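Local coordinates for protein urocanate hydratase (Paenibacillus sp. Soil724D2, PDB 7NED) that probably hydrates thiourocanate, with NAD+ as cofactor, in the bacterial breakdown of ergothioneine, and is seen here with urocanate bound, at residues 460-474 and 506-518. Sequence-based numbering, arbitrary orientation.
Sequences WPLLNAMLNCSSMAD and IRLETTLNNDTGL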
loop_
_atom_site.group_PDB
_atom_site.type_symbol
_atom_site.label_atom_id
_atom_site.label_comp_id
_atom_site.label_asym_id
_atom_site.label_seq_id
_atom_site.Cartn_x
_atom_site.Cartn_y
_atom_site.Cartn_z
ATOM N N TRP A 460 7.631 -3.067 2.327
ATOM C CA TRP A 460 7.681 -3.886 3.542
ATOM C C TRP A 460 6.400 -3.833 4.369
ATOM O O TRP A 460 5.853 -4.909 4.699
ATOM C CB TRP A 460 8.916 -3.474 4.350
ATOM C CG TRP A 460 10.201 -3.715 3.562
ATOM C CD1 TRP A 460 10.966 -2.780 2.914
ATOM C CD2 TRP A 460 10.815 -4.977 3.317
ATOM N NE1 TRP A 460 12.047 -3.387 2.316
ATOM C CE2 TRP A 460 11.975 -4.736 2.552
ATOM C CE3 TRP A 460 10.532 -6.292 3.731
ATOM C CZ2 TRP A 460 12.849 -5.758 2.175
ATOM C CZ3 TRP A 460 11.407 -7.310 3.362
ATOM C CH2 TRP A 460 12.553 -7.029 2.586
ATOM N N PRO A 461 5.860 -2.667 4.735
ATOM C CA PRO A 461 4.585 -2.698 5.469
ATOM C C PRO A 461 3.457 -3.326 4.686
ATOM O O PRO A 461 2.604 -3.990 5.293
ATOM C CB PRO A 461 4.310 -1.210 5.801
ATOM C CG PRO A 461 5.217 -0.412 4.840
ATOM C CD PRO A 461 6.436 -1.311 4.681
ATOM N N LEU A 462 3.418 -3.136 3.354
ATOM C CA LEU A 462 2.437 -3.839 2.525
ATOM C C LEU A 462 2.605 -5.343 2.656
ATOM O O LEU A 462 1.631 -6.076 2.846
ATOM C CB LEU A 462 2.572 -3.411 1.052
ATOM C CG LEU A 462 2.518 -1.898 0.827
ATOM C CD1 LEU A 462 2.545 -1.501 -0.638
ATOM C CD2 LEU A 462 1.311 -1.357 1.560
ATOM N N LEU A 463 3.848 -5.829 2.533
ATOM C CA LEU A 463 4.118 -7.249 2.793
ATOM C C LEU A 463 3.697 -7.678 4.204
ATOM O O LEU A 463 3.162 -8.778 4.393
ATOM C CB LEU A 463 5.616 -7.516 2.601
ATOM C CG LEU A 463 5.993 -7.455 1.127
ATOM C CD1 LEU A 463 7.539 -7.495 1.015
ATOM C CD2 LEU A 463 5.351 -8.644 0.405
ATOM N N ASN A 464 3.977 -6.843 5.213
ATOM C CA ASN A 464 3.642 -7.195 6.590
ATOM C C ASN A 464 2.133 -7.404 6.728
ATOM O O ASN A 464 1.668 -8.417 7.277
ATOM C CB ASN A 464 4.179 -6.083 7.502
ATOM C CG ASN A 464 3.831 -6.281 8.963
ATOM O OD1 ASN A 464 3.167 -5.446 9.558
ATOM N ND2 ASN A 464 4.308 -7.352 9.545
ATOM N N ALA A 465 1.351 -6.490 6.157
ATOM C CA ALA A 465 -0.106 -6.621 6.184
ATOM C C ALA A 465 -0.569 -7.890 5.464
ATOM O O ALA A 465 -1.355 -8.678 6.008
ATOM C CB ALA A 465 -0.746 -5.388 5.545
ATOM N N MET A 466 -0.130 -8.080 4.209
ATOM C CA MET A 466 -0.540 -9.285 3.485
ATOM C C MET A 466 -0.143 -10.564 4.180
ATOM O O MET A 466 -0.941 -11.508 4.238
ATOM C CB MET A 466 -0.044 -9.301 2.038
ATOM C CG MET A 466 -0.600 -8.160 1.194
ATOM S SD MET A 466 -0.098 -8.398 -0.508
ATOM C CE MET A 466 1.572 -7.885 -0.341
ATOM N N LEU A 467 1.082 -10.635 4.683
ATOM C CA LEU A 467 1.508 -11.830 5.407
ATOM C C LEU A 467 0.709 -12.020 6.693
ATOM O O LEU A 467 0.322 -13.148 7.043
ATOM C CB LEU A 467 3.014 -11.729 5.714
ATOM C CG LEU A 467 3.670 -12.953 6.358
ATOM C CD1 LEU A 467 3.469 -14.215 5.504
ATOM C CD2 LEU A 467 5.189 -12.727 6.583
ATOM N N ASN A 468 0.434 -10.930 7.415
ATOM C CA ASN A 468 -0.367 -11.083 8.626
ATOM C C ASN A 468 -1.794 -11.511 8.309
ATOM O O ASN A 468 -2.382 -12.293 9.063
ATOM C CB ASN A 468 -0.345 -9.800 9.443
ATOM C CG ASN A 468 0.982 -9.629 10.152
ATOM O OD1 ASN A 468 1.747 -10.596 10.253
ATOM N ND2 ASN A 468 1.258 -8.434 10.661
ATOM N N CYS A 469 -2.372 -11.020 7.201
ATOM C CA CYS A 469 -3.671 -11.540 6.778
ATOM C C CYS A 469 -3.588 -13.022 6.487
ATOM O O CYS A 469 -4.554 -13.765 6.712
ATOM C CB CYS A 469 -4.159 -10.832 5.519
ATOM S SG CYS A 469 -4.751 -9.149 5.818
ATOM N N SER A 470 -2.481 -13.440 5.874
ATOM C CA SER A 470 -2.270 -14.845 5.573
ATOM C C SER A 470 -1.945 -15.653 6.815
ATOM O O SER A 470 -1.869 -16.881 6.738
ATOM C CB SER A 470 -1.127 -14.984 4.555
ATOM O OG SER A 470 -1.371 -14.175 3.415
ATOM N N SER A 471 -1.716 -14.997 7.949
ATOM C CA SER A 471 -1.248 -15.680 9.150
ATOM C C SER A 471 -2.325 -15.802 10.220
ATOM O O SER A 471 -1.998 -16.146 11.374
ATOM C CB SER A 471 -0.041 -14.935 9.739
ATOM O OG SER A 471 1.078 -14.972 8.857
ATOM N N MET A 472 -3.567 -15.451 9.907
ATOM C CA MET A 472 -4.726 -15.689 10.773
ATOM C C MET A 472 -4.920 -14.613 11.842
ATOM O O MET A 472 -5.499 -14.884 12.900
ATOM C CB MET A 472 -4.562 -17.051 11.435
ATOM C CG MET A 472 -4.491 -18.133 10.347
ATOM S SD MET A 472 -4.286 -19.801 10.984
ATOM C CE MET A 472 -2.642 -19.715 11.589
ATOM N N ALA A 473 -4.411 -13.404 11.618
ATOM C CA ALA A 473 -4.597 -12.312 12.557
ATOM C C ALA A 473 -6.083 -11.924 12.621
ATOM O O ALA A 473 -6.905 -12.315 11.774
ATOM C CB ALA A 473 -3.733 -11.117 12.128
ATOM N N ASP A 474 -6.439 -11.158 13.658
ATOM C CA ASP A 474 -7.838 -10.764 13.828
ATOM C C ASP A 474 -8.131 -9.445 13.160
ATOM O O ASP A 474 -9.226 -9.243 12.629
ATOM C CB ASP A 474 -8.180 -10.656 15.337
ATOM C CG ASP A 474 -8.262 -12.032 15.994
ATOM O OD1 ASP A 474 -7.271 -12.418 16.654
ATOM O OD2 ASP A 474 -9.263 -12.759 15.769
ATOM N N ILE A 506 -2.945 -21.459 17.389
ATOM C CA ILE A 506 -2.371 -21.472 16.048
ATOM C C ILE A 506 -2.290 -20.056 15.492
ATOM O O ILE A 506 -1.263 -19.654 14.932
ATOM C CB ILE A 506 -3.189 -22.380 15.111
ATOM C CG1 ILE A 506 -3.273 -23.783 15.693
ATOM C CG2 ILE A 506 -2.590 -22.349 13.704
ATOM C CD1 ILE A 506 -4.613 -24.397 15.501
ATOM N N ARG A 507 -3.384 -19.291 15.604
ATOM C CA ARG A 507 -3.384 -17.943 15.030
ATOM C C ARG A 507 -2.281 -17.088 15.645
ATOM O O ARG A 507 -1.547 -16.375 14.937
ATOM C CB ARG A 507 -4.753 -17.297 15.239
ATOM C CG ARG A 507 -5.902 -18.086 14.545
ATOM C CD ARG A 507 -7.254 -17.319 14.547
ATOM N NE ARG A 507 -7.698 -16.961 15.897
ATOM C CZ ARG A 507 -7.467 -15.773 16.443
ATOM N NH1 ARG A 507 -6.796 -14.855 15.738
ATOM N NH2 ARG A 507 -7.901 -15.508 17.693
ATOM N N LEU A 508 -2.167 -17.135 16.979
ATOM C CA LEU A 508 -1.205 -16.291 17.681
ATOM C C LEU A 508 0.215 -16.666 17.299
ATOM O O LEU A 508 1.059 -15.798 17.063
ATOM C CB LEU A 508 -1.388 -16.437 19.188
ATOM C CG LEU A 508 -2.708 -15.937 19.746
ATOM C CD1 LEU A 508 -2.814 -16.456 21.176
ATOM C CD2 LEU A 508 -2.651 -14.420 19.750
ATOM N N GLU A 509 0.509 -17.964 17.307
ATOM C CA GLU A 509 1.831 -18.437 16.927
ATOM C C GLU A 509 2.176 -18.021 15.508
ATOM O O GLU A 509 3.288 -17.541 15.245
ATOM C CB GLU A 509 1.870 -19.960 17.047
ATOM C CG GLU A 509 3.249 -20.581 16.988
ATOM C CD GLU A 509 3.146 -22.099 17.078
ATOM O OE1 GLU A 509 2.682 -22.719 16.112
ATOM O OE2 GLU A 509 3.449 -22.669 18.124
ATOM N N THR A 510 1.238 -18.258 14.570
ATOM C CA THR A 510 1.520 -18.044 13.147
ATOM C C THR A 510 1.736 -16.574 12.876
ATOM O O THR A 510 2.741 -16.195 12.265
ATOM C CB THR A 510 0.391 -18.599 12.276
ATOM O OG1 THR A 510 0.149 -19.980 12.637
ATOM C CG2 THR A 510 0.722 -18.476 10.744
ATOM N N THR A 511 0.823 -15.725 13.371
ATOM C CA THR A 511 0.939 -14.288 13.154
ATOM C C THR A 511 2.175 -13.707 13.822
ATOM O O THR A 511 2.909 -12.924 13.208
ATOM C CB THR A 511 -0.307 -13.560 13.661
ATOM O OG1 THR A 511 -1.387 -13.825 12.763
ATOM C CG2 THR A 511 -0.067 -12.075 13.667
ATOM N N LEU A 512 2.404 -14.034 15.098
ATOM C CA LEU A 512 3.499 -13.377 15.801
ATOM C C LEU A 512 4.861 -13.820 15.242
ATOM O O LEU A 512 5.768 -12.996 15.075
ATOM C CB LEU A 512 3.377 -13.633 17.320
ATOM C CG LEU A 512 2.165 -12.880 17.932
ATOM C CD1 LEU A 512 1.858 -13.302 19.397
ATOM C CD2 LEU A 512 2.334 -11.341 17.845
ATOM N N ASN A 513 5.036 -15.110 14.938
ATOM C CA ASN A 513 6.312 -15.513 14.329
ATOM C C ASN A 513 6.549 -14.790 12.998
ATOM O O ASN A 513 7.688 -14.460 12.660
ATOM C CB ASN A 513 6.356 -17.013 14.087
ATOM C CG ASN A 513 6.554 -17.816 15.345
ATOM O OD1 ASN A 513 7.038 -17.321 16.378
ATOM N ND2 ASN A 513 6.239 -19.103 15.242
ATOM N N ASN A 514 5.497 -14.561 12.214
ATOM C CA ASN A 514 5.689 -13.897 10.916
ATOM C C ASN A 514 5.730 -12.382 11.032
ATOM O O ASN A 514 6.356 -11.712 10.197
ATOM C CB ASN A 514 4.568 -14.297 9.931
ATOM C CG ASN A 514 4.614 -15.760 9.580
ATOM O OD1 ASN A 514 5.609 -16.425 9.884
ATOM N ND2 ASN A 514 3.523 -16.294 9.002
ATOM N N ASP A 515 5.061 -11.822 12.035
ATOM C CA ASP A 515 5.121 -10.380 12.228
ATOM C C ASP A 515 6.530 -9.964 12.622
ATOM O O ASP A 515 7.093 -9.032 12.038
ATOM C CB ASP A 515 4.096 -9.956 13.271
ATOM C CG ASP A 515 3.889 -8.448 13.313
ATOM O OD1 ASP A 515 3.702 -7.816 12.248
ATOM O OD2 ASP A 515 3.897 -7.880 14.436
ATOM N N THR A 516 7.156 -10.693 13.558
ATOM C CA THR A 516 8.546 -10.385 13.864
ATOM C C THR A 516 9.493 -10.969 12.826
ATOM O O THR A 516 10.515 -10.350 12.525
ATOM C CB THR A 516 8.926 -10.888 15.269
ATOM O OG1 THR A 516 8.565 -12.261 15.424
ATOM C CG2 THR A 516 8.159 -10.068 16.298
ATOM N N GLY A 517 9.173 -12.138 12.272
ATOM C CA GLY A 517 10.097 -12.776 11.351
ATOM C C GLY A 517 10.367 -11.922 10.128
ATOM O O GLY A 517 11.506 -11.790 9.684
ATOM N N LEU A 518 9.323 -11.323 9.566
ATOM C CA LEU A 518 9.554 -10.459 8.412
ATOM C C LEU A 518 10.322 -9.223 8.825
ATOM O O LEU A 518 11.130 -8.696 8.039
ATOM C CB LEU A 518 8.213 -10.070 7.768
ATOM C CG LEU A 518 8.304 -9.188 6.507
ATOM C CD1 LEU A 518 8.993 -9.927 5.366
ATOM C CD2 LEU A 518 6.891 -8.695 6.112
HETATM O O HOH W 1 4.502 -10.021 8.730
#
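Helix 460-469 and helix 506-518 run antiparallel, their N-to-C directions 164° apart and their axes approaching to 9.4 Å, and Ser471, in the type I beta turn from Cys469 to Met472, lies beside Thr511. This helix pair belongs to the urocanase C-terminal domain, packed beside strands 428-441 and 490-498. Leu518 is a knob in the hole formed by Trp460, Leu463, Asn464 and Leu467; with CG trans to its backbone N (chi1 -178°), it sends CD2 to 3.6 Å from Asn464 N and CD1 to the indole edge. Further along, Asp515 OD1 takes two amide N-H groups: Asn464 ND2 lies 2.8 Å from Asp515 OD1, nearly along the C-O axis, and Asn468 ND2 comes from above the carboxylate plane. Arg432 holds OD2 in a salt bridge. At the other end of the contact, Arg507 NH1 donates to Met472 O in the guanidinium plane and forms a salt bridge with Asp474 OD1 at 2.6 Å, tilted from that plane. A leucine in place of Arg507 would probably leave Met472 O without this donor and Asp474 with one cation fewer, Arg18 remaining. Ser471 OG accepts from Asn514 ND2, which also donates to Lys83 O of the second subunit, while Thr511 OG1 donates to Ser471 O from above its carbonyl plane, at 2.8 Å.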